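Local coordinates for protein class B carbapenemase GOB-18 (Elizabethkingia meningoseptica, PDB 5K0W) that hydrolyses beta-lactam antibiotics, carbapenems among them, as a periplasmic dizinc metallo-beta-lactamase of subclass B3, at residues Gly62-Asn67 with Gly163-Thr168; Ile66-Ala71 with Gln108-Glu113; Leu94-Ala99 with Asp126-Gly131; Gly131-Tyr136 with Tyr141-Lys146. All coordinates share one frame; numbering follows the deposited sequence.

Contact 1. Residues Gly62-Asn67 with Gly163-Thr168; sequences GNILIN and GNITLT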
loop_
_atom_site.group_PDB
_atom_site.type_symbol
_atom_site.label_atom_id
_atom_site.label_comp_id
_atom_site.label_asym_id
_atom_site.label_seq_id
_atom_site.Cartn_x
_atom_site.Cartn_y
_atom_site.Cartn_z
ATOM N N GLY A 62 -17.722 10.584 3.115
ATOM C CA GLY A 62 -17.392 9.381 2.359
ATOM C C GLY A 62 -16.170 8.630 2.852
ATOM O O GLY A 62 -15.587 8.987 3.872
ATOM N N ASN A 63 -15.758 7.578 2.117
ATOM C CA ASN A 63 -14.630 6.723 2.489
ATOM C C ASN A 63 -13.463 6.724 1.517
ATOM O O ASN A 63 -13.619 6.988 0.319
ATOM C CB ASN A 63 -15.084 5.279 2.692
ATOM C CG ASN A 63 -16.195 5.092 3.671
ATOM O OD1 ASN A 63 -16.362 5.845 4.636
ATOM N ND2 ASN A 63 -16.972 4.056 3.444
ATOM N N ILE A 64 -12.285 6.372 2.059
ATOM C CA ILE A 64 -11.043 6.254 1.310
ATOM C C ILE A 64 -10.558 4.828 1.500
ATOM O O ILE A 64 -10.598 4.297 2.615
ATOM C CB ILE A 64 -9.981 7.291 1.792
ATOM C CG1 ILE A 64 -10.514 8.741 1.678
ATOM C CG2 ILE A 64 -8.641 7.108 1.048
ATOM C CD1 ILE A 64 -9.756 9.847 2.490
ATOM N N LEU A 65 -10.117 4.206 0.407
ATOM C CA LEU A 65 -9.540 2.879 0.477
ATOM C C LEU A 65 -8.104 2.908 -0.072
ATOM O O LEU A 65 -7.889 3.318 -1.220
ATOM C CB LEU A 65 -10.407 1.845 -0.243
ATOM C CG LEU A 65 -9.995 0.389 -0.028
ATOM C CD1 LEU A 65 -10.523 -0.134 1.290
ATOM C CD2 LEU A 65 -10.465 -0.481 -1.179
ATOM N N ILE A 66 -7.126 2.528 0.782
ATOM C CA ILE A 66 -5.720 2.421 0.384
ATOM C C ILE A 66 -5.412 0.933 0.233
ATOM O O ILE A 66 -5.604 0.182 1.188
ATOM C CB ILE A 66 -4.729 3.132 1.346
ATOM C CG1 ILE A 66 -5.115 4.586 1.579
ATOM C CG2 ILE A 66 -3.295 3.027 0.841
ATOM C CD1 ILE A 66 -5.281 4.877 2.973
ATOM N N ASN A 67 -4.964 0.511 -0.971
ATOM C CA ASN A 67 -4.605 -0.877 -1.359
ATOM C C ASN A 67 -5.759 -1.887 -1.455
ATOM O O ASN A 67 -6.729 -1.763 -0.702
ATOM C CB ASN A 67 -3.396 -1.434 -0.594
ATOM C CG ASN A 67 -2.169 -0.564 -0.697
ATOM O OD1 ASN A 67 -2.052 0.337 -1.544
ATOM N ND2 ASN A 67 -1.236 -0.803 0.192
ATOM N N GLY A 163 -13.625 15.238 3.813
ATOM C CA GLY A 163 -14.076 15.587 5.156
ATOM C C GLY A 163 -12.981 16.343 5.889
ATOM O O GLY A 163 -12.256 17.130 5.270
ATOM N N ASN A 164 -12.809 16.064 7.190
ATOM C CA ASN A 164 -11.776 16.691 8.030
ATOM C C ASN A 164 -10.419 16.004 7.859
ATOM O O ASN A 164 -9.385 16.590 8.201
ATOM C CB ASN A 164 -12.180 16.693 9.504
ATOM C CG ASN A 164 -13.583 17.164 9.783
ATOM O OD1 ASN A 164 -14.398 16.420 10.321
ATOM N ND2 ASN A 164 -13.884 18.415 9.456
ATOM N N ILE A 165 -10.429 14.764 7.317
ATOM C CA ILE A 165 -9.259 13.937 7.023
ATOM C C ILE A 165 -8.439 14.555 5.888
ATOM O O ILE A 165 -9.001 14.949 4.863
ATOM C CB ILE A 165 -9.727 12.483 6.705
ATOM C CG1 ILE A 165 -9.951 11.649 7.991
ATOM C CG2 ILE A 165 -8.833 11.750 5.688
ATOM C CD1 ILE A 165 -8.653 11.109 8.750
ATOM N N THR A 166 -7.112 14.655 6.095
ATOM C CA THR A 166 -6.129 15.139 5.121
ATOM C C THR A 166 -4.961 14.156 5.096
ATOM O O THR A 166 -4.320 13.941 6.126
ATOM C CB THR A 166 -5.646 16.575 5.419
ATOM O OG1 THR A 166 -6.773 17.436 5.605
ATOM C CG2 THR A 166 -4.746 17.129 4.308
ATOM N N LEU A 167 -4.697 13.563 3.922
ATOM C CA LEU A 167 -3.597 12.634 3.735
ATOM C C LEU A 167 -2.514 13.304 2.919
ATOM O O LEU A 167 -2.811 14.037 1.971
ATOM C CB LEU A 167 -4.086 11.382 2.996
ATOM C CG LEU A 167 -4.343 10.152 3.842
ATOM C CD1 LEU A 167 -5.638 10.265 4.570
ATOM C CD2 LEU A 167 -4.436 8.943 2.978
ATOM N N THR A 168 -1.258 13.048 3.269
ATOM C CA THR A 168 -0.124 13.588 2.531
ATOM C C THR A 168 0.581 12.412 1.898
ATOM O O THR A 168 0.893 11.436 2.595
ATOM C CB THR A 168 0.817 14.412 3.449
ATOM O OG1 THR A 168 0.087 15.482 4.026
ATOM C CG2 THR A 168 2.012 14.989 2.709
#
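Ile64 and Ile66, alternate residues of strand 62-66, face Ile165 and Leu167 of strand 165-171, so that two separate beta sheets meet through their side chains. Every interaction here is apolar. In the first pair, Ile64 CD1 comes to 3.8 Å from Ile165 CG2, the long branch of one isoleucine meeting the short branch of the other at a slant. Ile64 CG1 stands anti to the carbonyl carbon (chi1 -57°), and the extended chi2 (163°) carries CD1 on to Ile165. The second pair differs in style: Ile66 and Leu167 reach for each other tip to tip, Ile66 CD1 lying 4.2 Å from Leu167 CD2.

No hydrogen bond joins the two segments, and the backbones stay well apart, with 9.7 Å from Ile64 CA to Ile165 CA. Ile57 of the neighbouring strand 55-59 touches Ile66, Ile165 and Leu167, while Leu95, Phe182 and Phe184 add further hydrophobic bulk. This is part of the hydrophobic layer between the two sheets of the alpha-beta/beta-alpha sandwich of the metallo-beta-lactamase fold. With only methyl groups in touch, the chemistry implies that the two sheets are held here by burial and dispersion, without directional bonds fixing one against the other.

Contact 2. Residues Ile66-Ala71 with Gln108-Glu113; sequences INTGTA and QDFKTE
Thr68 meets Phe110 where the loop after strand 62-66 passes helix 107-114, and the threonine can be followed outward atom by atom. Its CA-CB bond aims at the helix. From CB the two branches part company. The methyl CG2, anti to the carbonyl carbon, supplies the apolar touch: it lies 4.0 Å from Phe110 CD2 and approaches the ring obliquely. The two side chains run past each other in opposite directions, so the threonine meets the flank of the phenylalanine and not its far end. The hydroxyl branch takes the place between the backbone N and the carbonyl carbon (chi1 76°), and there OG1 accepts a hydrogen bond from the backbone N of Ala106, just ahead of the helix. One short side chain thus does two jobs, giving its methyl to the hydrophobic interior and its oxygen to the chain leading into the helix.

The second approach is looser. Asp109 OD2 stays 4.1 Å from Ala71 O, and as both are acceptors nothing bonds them. The carboxylate finds its partner through OD1, in a salt bridge with Lys146.

Phe110 itself is wedged among several elements: it stacks edge-to-face with Phe74 and touches Ile77, both of helix 73-83, and it reaches Ile91 and Leu94 of strand 91-95. The contact therefore lies where helices 73-83 and 107-114 pack on one side of the seven-stranded sheet, with the backbone of Thr68 also hydrogen-bonded to His103 of helix 101-104.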
loop_
_atom_site.group_PDB
_atom_site.type_symbol
_atom_site.label_atom_id
_atom_site.label_comp_id
_atom_site.label_asym_id
_atom_site.label_seq_id
_atom_site.Cartn_x
_atom_site.Cartn_y
_atom_site.Cartn_z
ATOM N N ILE A 66 -7.126 2.528 0.782
ATOM C CA ILE A 66 -5.720 2.421 0.384
ATOM C C ILE A 66 -5.412 0.933 0.233
ATOM O O ILE A 66 -5.604 0.182 1.188
ATOM C CB ILE A 66 -4.729 3.132 1.346
ATOM C CG1 ILE A 66 -5.115 4.586 1.579
ATOM C CG2 ILE A 66 -3.295 3.027 0.841
ATOM C CD1 ILE A 66 -5.281 4.877 2.973
ATOM N N ASN A 67 -4.964 0.511 -0.971
ATOM C CA ASN A 67 -4.605 -0.877 -1.359
ATOM C C ASN A 67 -5.759 -1.887 -1.455
ATOM O O ASN A 67 -6.729 -1.763 -0.702
ATOM C CB ASN A 67 -3.396 -1.434 -0.594
ATOM C CG ASN A 67 -2.169 -0.564 -0.697
ATOM O OD1 ASN A 67 -2.052 0.337 -1.544
ATOM N ND2 ASN A 67 -1.236 -0.803 0.192
ATOM N N THR A 68 -5.658 -2.874 -2.403
ATOM C CA THR A 68 -6.740 -3.823 -2.650
ATOM C C THR A 68 -6.450 -5.331 -2.735
ATOM O O THR A 68 -7.344 -6.050 -3.207
ATOM C CB THR A 68 -7.469 -3.489 -3.976
ATOM O OG1 THR A 68 -6.678 -3.907 -5.103
ATOM C CG2 THR A 68 -7.973 -2.054 -4.070
ATOM N N GLY A 69 -5.257 -5.814 -2.390
ATOM C CA GLY A 69 -4.972 -7.248 -2.545
ATOM C C GLY A 69 -5.052 -7.735 -3.994
ATOM O O GLY A 69 -5.210 -6.918 -4.901
ATOM N N THR A 70 -4.996 -9.079 -4.233
ATOM C CA THR A 70 -5.065 -9.693 -5.579
ATOM C C THR A 70 -6.486 -9.589 -6.145
ATOM O O THR A 70 -7.332 -8.955 -5.519
ATOM C CB THR A 70 -4.589 -11.152 -5.540
ATOM O OG1 THR A 70 -5.433 -11.895 -4.660
ATOM C CG2 THR A 70 -3.130 -11.289 -5.144
ATOM N N ALA A 71 -6.757 -10.198 -7.325
ATOM C CA ALA A 71 -8.096 -10.191 -7.949
ATOM C C ALA A 71 -9.143 -10.829 -7.043
ATOM O O ALA A 71 -10.216 -10.262 -6.857
ATOM C CB ALA A 71 -8.067 -10.911 -9.285
ATOM N N GLN A 108 -9.638 -2.135 -10.386
ATOM C CA GLN A 108 -10.597 -1.904 -11.463
ATOM C C GLN A 108 -11.987 -2.316 -11.014
ATOM O O GLN A 108 -12.945 -1.581 -11.264
ATOM C CB GLN A 108 -10.190 -2.624 -12.761
ATOM C CG GLN A 108 -11.050 -2.236 -13.977
ATOM C CD GLN A 108 -11.050 -0.756 -14.289
ATOM O OE1 GLN A 108 -10.253 0.010 -13.775
ATOM N NE2 GLN A 108 -11.972 -0.317 -15.120
ATOM N N ASP A 109 -12.082 -3.471 -10.320
ATOM C CA ASP A 109 -13.317 -4.030 -9.771
ATOM C C ASP A 109 -13.969 -2.990 -8.856
ATOM O O ASP A 109 -15.167 -2.741 -8.983
ATOM C CB ASP A 109 -13.015 -5.340 -9.014
ATOM C CG ASP A 109 -12.451 -6.488 -9.860
ATOM O OD1 ASP A 109 -12.638 -6.465 -11.101
ATOM O OD2 ASP A 109 -11.877 -7.441 -9.272
ATOM N N PHE A 110 -13.158 -2.318 -8.002
ATOM C CA PHE A 110 -13.618 -1.254 -7.113
ATOM C C PHE A 110 -14.030 -0.000 -7.884
ATOM O O PHE A 110 -15.123 0.523 -7.639
ATOM C CB PHE A 110 -12.577 -0.912 -6.041
ATOM C CG PHE A 110 -12.749 -1.732 -4.792
ATOM C CD1 PHE A 110 -13.821 -1.508 -3.932
ATOM C CD2 PHE A 110 -11.855 -2.749 -4.482
ATOM C CE1 PHE A 110 -14.009 -2.303 -2.789
ATOM C CE2 PHE A 110 -12.035 -3.535 -3.331
ATOM C CZ PHE A 110 -13.113 -3.308 -2.494
ATOM N N LYS A 111 -13.176 0.466 -8.828
ATOM C CA LYS A 111 -13.458 1.661 -9.632
ATOM C C LYS A 111 -14.781 1.589 -10.397
ATOM O O LYS A 111 -15.518 2.576 -10.391
ATOM C CB LYS A 111 -12.293 2.016 -10.561
ATOM C CG LYS A 111 -12.159 3.518 -10.769
ATOM C CD LYS A 111 -11.258 3.835 -11.937
ATOM C CE LYS A 111 -11.556 5.185 -12.532
ATOM N NZ LYS A 111 -10.853 5.382 -13.828
ATOM N N THR A 112 -15.095 0.423 -11.011
ATOM C CA THR A 112 -16.335 0.230 -11.773
ATOM C C THR A 112 -17.573 0.102 -10.874
ATOM O O THR A 112 -18.587 0.749 -11.138
ATOM C CB THR A 112 -16.240 -0.899 -12.852
ATOM O OG1 THR A 112 -16.161 -2.189 -12.256
ATOM C CG2 THR A 112 -15.087 -0.712 -13.819
ATOM N N GLU A 113 -17.489 -0.712 -9.819
ATOM C CA GLU A 113 -18.609 -0.964 -8.912
ATOM C C GLU A 113 -18.992 0.180 -7.984
ATOM O O GLU A 113 -20.125 0.192 -7.490
ATOM C CB GLU A 113 -18.389 -2.258 -8.111
ATOM C CG GLU A 113 -19.053 -3.461 -8.750
ATOM C CD GLU A 113 -18.959 -4.762 -7.979
ATOM O OE1 GLU A 113 -19.235 -4.761 -6.755
ATOM O OE2 GLU A 113 -18.647 -5.797 -8.614
#

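Contact 3. Residues Leu94-Ala99 with Asp126-Gly131; sequences LLLTQA and DVLRTG. With ZN (zinc ion), chain D.
Asp126 O, on the helical turn that brings Val127 and Leu128 against Leu96 and Ala99, is gripped by two donors from one residue. Thr130 N lies 3.0 Å from Asp126 O. Thr130 OG1 gives a proton to the same Asp126 O over 3.1 Å, tilted 31° from the carbonyl plane. The pair closes the end of helix 125-129, since Thr130 is the first residue to leave helical geometry.

The opposite segment runs from strand 91-95 into the zinc-binding loop of the metallo-beta-lactamase fold, where Gln98 takes the place of the first histidine of the usual HxHxDH motif. No hydrogen bond joins the two pieces; side-chain packing carries the contact, and the backbone carbonyl Ala99 O also lies against Val127 CG1 (3.4 Å). Leu96 and Leu128 approach tip to tip, Leu96 CD1 being 3.7 Å from Leu128 CD2. Ala99 CB packs against both helix residues, 3.8 Å from Val127 CG1 and 4.2 Å from Leu128 CG. Val127 holds CG1 anti to its own backbone N (chi1 175°), which points that methyl at Ala99, where it meets both CB and the carbonyl O.

This packing backs a loop whose polar end faces the metal. His100, His175 and two waters complete the coordination of the zinc ion around Gln98. The amide is also held at its nitrogen, by a hydrogen bond from NE2 to Asn199 OD1, which leaves the oxygen turned to the metal: Gln98 OE1 binds zinc at 2.0 Å.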
loop_
_atom_site.group_PDB
_atom_site.type_symbol
_atom_site.label_atom_id
_atom_site.label_comp_id
_atom_site.label_asym_id
_atom_site.label_seq_id
_atom_site.Cartn_x
_atom_site.Cartn_y
_atom_site.Cartn_z
ATOM N N LEU A 94 -9.733 6.058 -4.116
ATOM C CA LEU A 94 -8.905 4.855 -4.115
ATOM C C LEU A 94 -7.425 5.280 -4.163
ATOM O O LEU A 94 -7.061 6.095 -5.012
ATOM C CB LEU A 94 -9.260 3.948 -5.311
ATOM C CG LEU A 94 -10.625 3.262 -5.229
ATOM C CD1 LEU A 94 -11.189 2.972 -6.601
ATOM C CD2 LEU A 94 -10.548 1.994 -4.386
ATOM N N LEU A 95 -6.594 4.780 -3.221
ATOM C CA LEU A 95 -5.153 5.090 -3.141
ATOM C C LEU A 95 -4.267 3.829 -3.149
ATOM O O LEU A 95 -4.751 2.729 -2.871
ATOM C CB LEU A 95 -4.811 6.023 -1.962
ATOM C CG LEU A 95 -5.564 7.370 -1.893
ATOM C CD1 LEU A 95 -5.325 8.065 -0.560
ATOM C CD2 LEU A 95 -5.142 8.304 -3.007
ATOM N N LEU A 96 -2.971 3.999 -3.487
ATOM C CA LEU A 96 -1.994 2.922 -3.646
ATOM C C LEU A 96 -0.669 3.203 -2.981
ATOM O O LEU A 96 -0.167 4.319 -3.087
ATOM C CB LEU A 96 -1.693 2.768 -5.145
ATOM C CG LEU A 96 -2.376 1.663 -5.923
ATOM C CD1 LEU A 96 -1.820 1.617 -7.323
ATOM C CD2 LEU A 96 -2.198 0.311 -5.239
ATOM N N THR A 97 -0.030 2.172 -2.419
ATOM C CA THR A 97 1.309 2.346 -1.852
ATOM C C THR A 97 2.385 1.840 -2.821
ATOM O O THR A 97 3.551 2.208 -2.671
ATOM C CB THR A 97 1.439 1.732 -0.444
ATOM O OG1 THR A 97 1.134 0.339 -0.502
ATOM C CG2 THR A 97 0.583 2.445 0.596
ATOM N N GLN A 98 1.993 0.988 -3.802
ATOM C CA GLN A 98 2.864 0.391 -4.813
ATOM C C GLN A 98 2.015 -0.238 -5.940
ATOM O O GLN A 98 0.944 -0.783 -5.659
ATOM C CB GLN A 98 3.824 -0.653 -4.191
ATOM C CG GLN A 98 3.132 -1.735 -3.369
ATOM C CD GLN A 98 4.033 -2.909 -3.093
ATOM O OE1 GLN A 98 4.256 -3.761 -3.965
ATOM N NE2 GLN A 98 4.518 -3.017 -1.842
ATOM N N ALA A 99 2.500 -0.165 -7.206
ATOM C CA ALA A 99 1.788 -0.688 -8.388
ATOM C C ALA A 99 2.141 -2.126 -8.760
ATOM O O ALA A 99 2.629 -2.400 -9.865
ATOM C CB ALA A 99 1.946 0.245 -9.584
ATOM N N ASP A 126 2.084 4.539 -16.008
ATOM C CA ASP A 126 2.219 3.584 -17.109
ATOM C C ASP A 126 2.016 2.141 -16.682
ATOM O O ASP A 126 1.286 1.424 -17.361
ATOM C CB ASP A 126 3.508 3.802 -17.924
ATOM C CG ASP A 126 3.445 5.017 -18.859
ATOM O OD1 ASP A 126 2.327 5.341 -19.351
ATOM O OD2 ASP A 126 4.509 5.651 -19.093
ATOM N N VAL A 127 2.560 1.738 -15.510
ATOM C CA VAL A 127 2.359 0.386 -14.962
ATOM C C VAL A 127 0.845 0.089 -14.776
ATOM O O VAL A 127 0.378 -1.015 -15.091
ATOM C CB VAL A 127 3.195 0.169 -13.664
ATOM C CG1 VAL A 127 2.898 -1.185 -13.015
ATOM C CG2 VAL A 127 4.684 0.304 -13.950
ATOM N N LEU A 128 0.090 1.095 -14.315
ATOM C CA LEU A 128 -1.339 0.950 -14.067
ATOM C C LEU A 128 -2.196 0.892 -15.321
ATOM O O LEU A 128 -3.130 0.090 -15.388
ATOM C CB LEU A 128 -1.833 1.998 -13.071
ATOM C CG LEU A 128 -1.414 1.694 -11.633
ATOM C CD1 LEU A 128 -1.072 2.935 -10.893
ATOM C CD2 LEU A 128 -2.468 0.881 -10.910
ATOM N N ARG A 129 -1.850 1.701 -16.325
ATOM C CA ARG A 129 -2.559 1.762 -17.600
ATOM C C ARG A 129 -2.305 0.510 -18.454
ATOM O O ARG A 129 -3.159 0.158 -19.274
ATOM C CB ARG A 129 -2.172 3.039 -18.362
ATOM C CG ARG A 129 -2.601 4.319 -17.660
ATOM C CD ARG A 129 -2.160 5.544 -18.431
ATOM N NE ARG A 129 -3.194 5.989 -19.366
ATOM C CZ ARG A 129 -4.003 7.025 -19.158
ATOM N NH1 ARG A 129 -3.893 7.751 -18.050
ATOM N NH2 ARG A 129 -4.917 7.351 -20.063
ATOM N N THR A 130 -1.138 -0.149 -18.262
ATOM C CA THR A 130 -0.723 -1.352 -18.987
ATOM C C THR A 130 -0.932 -2.641 -18.187
ATOM O O THR A 130 -0.503 -3.706 -18.636
ATOM C CB THR A 130 0.732 -1.269 -19.448
ATOM O OG1 THR A 130 1.615 -1.453 -18.338
ATOM C CG2 THR A 130 1.044 -0.018 -20.253
ATOM N N GLY A 131 -1.562 -2.531 -17.016
ATOM C CA GLY A 131 -1.841 -3.662 -16.139
ATOM C C GLY A 131 -0.621 -4.489 -15.770
ATOM O O GLY A 131 -0.717 -5.710 -15.618
HETATM ZN ZN ZN D . 5.542 -5.284 -4.377
HETATM O O HOH W 1 5.260 -6.279 -2.577
HETATM O O HOH W 2 6.667 -7.130 -4.834
#

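Contact 4. Residues Gly131-Tyr136 with Tyr141-Lys146; sequences GGKSDY and YGVTFK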
loop_
_atom_site.group_PDB
_atom_site.type_symbol
_atom_site.label_atom_id
_atom_site.label_comp_id
_atom_site.label_asym_id
_atom_site.label_seq_id
_atom_site.Cartn_x
_atom_site.Cartn_y
_atom_site.Cartn_z
ATOM N N GLY A 131 -1.562 -2.531 -17.016
ATOM C CA GLY A 131 -1.841 -3.662 -16.139
ATOM C C GLY A 131 -0.621 -4.489 -15.770
ATOM O O GLY A 131 -0.717 -5.710 -15.618
ATOM N N GLY A 132 0.521 -3.820 -15.635
ATOM C CA GLY A 132 1.765 -4.465 -15.245
ATOM C C GLY A 132 2.812 -4.651 -16.323
ATOM O O GLY A 132 3.976 -4.882 -15.994
ATOM N N LYS A 133 2.424 -4.557 -17.608
ATOM C CA LYS A 133 3.339 -4.745 -18.741
ATOM C C LYS A 133 4.579 -3.864 -18.698
ATOM O O LYS A 133 5.659 -4.352 -19.034
ATOM C CB LYS A 133 2.629 -4.584 -20.085
ATOM C CG LYS A 133 1.626 -5.683 -20.399
ATOM C CD LYS A 133 1.038 -5.501 -21.791
ATOM C CE LYS A 133 -0.010 -4.419 -21.891
ATOM N NZ LYS A 133 -0.329 -4.078 -23.307
ATOM N N SER A 134 4.449 -2.590 -18.268
ATOM C CA SER A 134 5.604 -1.695 -18.200
ATOM C C SER A 134 6.469 -1.829 -16.945
ATOM O O SER A 134 7.486 -1.150 -16.865
ATOM C CB SER A 134 5.185 -0.247 -18.414
ATOM O OG SER A 134 4.290 0.132 -17.387
ATOM N N ASP A 135 6.109 -2.698 -15.983
ATOM C CA ASP A 135 6.898 -2.855 -14.749
ATOM C C ASP A 135 8.305 -3.390 -15.037
ATOM O O ASP A 135 8.443 -4.414 -15.709
ATOM C CB ASP A 135 6.174 -3.741 -13.718
ATOM C CG ASP A 135 6.746 -3.636 -12.310
ATOM O OD1 ASP A 135 7.834 -4.215 -12.064
ATOM O OD2 ASP A 135 6.107 -2.976 -11.453
ATOM N N TYR A 136 9.342 -2.685 -14.525
ATOM C CA TYR A 136 10.766 -3.018 -14.664
ATOM C C TYR A 136 11.109 -4.441 -14.210
ATOM O O TYR A 136 12.147 -4.987 -14.606
ATOM C CB TYR A 136 11.629 -1.974 -13.937
ATOM C CG TYR A 136 11.658 -2.110 -12.432
ATOM C CD1 TYR A 136 10.633 -1.605 -11.649
ATOM C CD2 TYR A 136 12.724 -2.736 -11.789
ATOM C CE1 TYR A 136 10.671 -1.705 -10.262
ATOM C CE2 TYR A 136 12.754 -2.875 -10.407
ATOM C CZ TYR A 136 11.720 -2.368 -9.647
ATOM O OH TYR A 136 11.778 -2.483 -8.280
ATOM N N TYR A 141 5.927 -10.982 -16.621
ATOM C CA TYR A 141 4.704 -11.755 -16.420
ATOM C C TYR A 141 3.530 -11.251 -17.290
ATOM O O TYR A 141 2.439 -11.822 -17.225
ATOM C CB TYR A 141 4.300 -11.736 -14.930
ATOM C CG TYR A 141 5.335 -12.332 -14.006
ATOM C CD1 TYR A 141 5.462 -13.710 -13.869
ATOM C CD2 TYR A 141 6.187 -11.519 -13.263
ATOM C CE1 TYR A 141 6.436 -14.268 -13.041
ATOM C CE2 TYR A 141 7.164 -12.065 -12.431
ATOM C CZ TYR A 141 7.288 -13.442 -12.329
ATOM O OH TYR A 141 8.228 -14.008 -11.504
ATOM N N GLY A 142 3.747 -10.187 -18.065
ATOM C CA GLY A 142 2.722 -9.593 -18.911
ATOM C C GLY A 142 1.708 -8.762 -18.142
ATOM O O GLY A 142 2.085 -7.813 -17.447
ATOM N N VAL A 143 0.405 -9.103 -18.288
ATOM C CA VAL A 143 -0.696 -8.415 -17.600
ATOM C C VAL A 143 -1.046 -9.229 -16.360
ATOM O O VAL A 143 -1.668 -10.292 -16.482
ATOM C CB VAL A 143 -1.929 -8.159 -18.518
ATOM C CG1 VAL A 143 -3.058 -7.476 -17.751
ATOM C CG2 VAL A 143 -1.560 -7.344 -19.751
ATOM N N THR A 144 -0.612 -8.748 -15.184
ATOM C CA THR A 144 -0.836 -9.403 -13.881
ATOM C C THR A 144 -2.086 -8.893 -13.162
ATOM O O THR A 144 -2.523 -9.496 -12.183
ATOM C CB THR A 144 0.403 -9.296 -12.976
ATOM O OG1 THR A 144 0.952 -7.984 -13.071
ATOM C CG2 THR A 144 1.455 -10.337 -13.296
ATOM N N PHE A 145 -2.653 -7.782 -13.630
ATOM C CA PHE A 145 -3.842 -7.192 -13.033
ATOM C C PHE A 145 -4.597 -6.375 -14.073
ATOM O O PHE A 145 -3.984 -5.877 -15.029
ATOM C CB PHE A 145 -3.476 -6.331 -11.802
ATOM C CG PHE A 145 -2.682 -5.079 -12.089
ATOM C CD1 PHE A 145 -1.291 -5.101 -12.080
ATOM C CD2 PHE A 145 -3.323 -3.866 -12.298
ATOM C CE1 PHE A 145 -0.560 -3.937 -12.302
ATOM C CE2 PHE A 145 -2.594 -2.706 -12.539
ATOM C CZ PHE A 145 -1.216 -2.744 -12.528
ATOM N N LYS A 146 -5.927 -6.222 -13.873
ATOM C CA LYS A 146 -6.802 -5.450 -14.769
ATOM C C LYS A 146 -6.306 -4.022 -14.830
ATOM O O LYS A 146 -6.306 -3.345 -13.800
ATOM C CB LYS A 146 -8.255 -5.436 -14.260
ATOM C CG LYS A 146 -9.107 -6.652 -14.572
ATOM C CD LYS A 146 -10.396 -6.558 -13.731
ATOM C CE LYS A 146 -11.507 -7.467 -14.176
ATOM N NZ LYS A 146 -12.836 -6.901 -13.821
#
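Phe145 lays one face of its ring against Gly131, and this flat encounter organises the rest. Gly131 CA sits 3.8 Å from the ring centroid of Phe145, only 14° off the ring normal, a CH-pi contact, while Gly131 C lies above the same face nearer its rim. With CG between the backbone N and the carbonyl carbon, chi1 of 67° carries the ring toward residues 131-132, so that its face comes to lie on Gly131. Gly131 adopts positive phi, readily accepted by glycine, and its bare CA lets the other backbone come close, with Phe145 O 3.3 Å from Gly131 CA.

The second pair is of another kind. Lys133 and Val143 cross obliquely, and the aliphatic part of the lysine runs by the valine methyl, with Lys133 CG 3.7 Å from Val143 CG2. With the bend at chi3 (-77°), CD and CE stay alongside Val143 CG2, and only NZ leads off, to a weak hydrogen bond with Gln19.

Between these pairs the backbones are stitched through one acceptor, Gly131 O. It takes a weak bond from Thr144 N at 3.1 Å and another, also weak, from Phe145 N at 3.5 Å. Asp135 N returns to Gly132 O in a type I beta turn.

Phe145 also touches Leu128 of helix 125-129 as well as Tyr101 and Thr104 of helix 101-104. The arrangement is that of an irregular loop doubled back on itself beside the dizinc site, with the side chain of Phe145 about 7 Å from that of the zinc ligand His100.

Strand 62-66 comes first and opens two loops at once, since contacts 1 and 2 share Ile66 and Asn67. Contact 2 closes the shorter one at helix 107-114. Before it does, residues 94-99 have begun contact 3, which ends on helix 125-129, so contacts 2 and 3 cross. Contact 4 starts at Gly131, where contact 3 stops, and closes a short irregular loop in series with both. Contacts 3 and 4 fall wholly within the long excursion that contact 1 completes at residues 163-168. Together they tie sheet to sheet, the loop after strand 62-66 to helix 107-114, and the zinc-binding loop to the helix and loop beside it; Asn67 ND2 lies 2.7 Å from Thr97 OG1, a probable hydrogen bond joining contacts 1, 2 and 3.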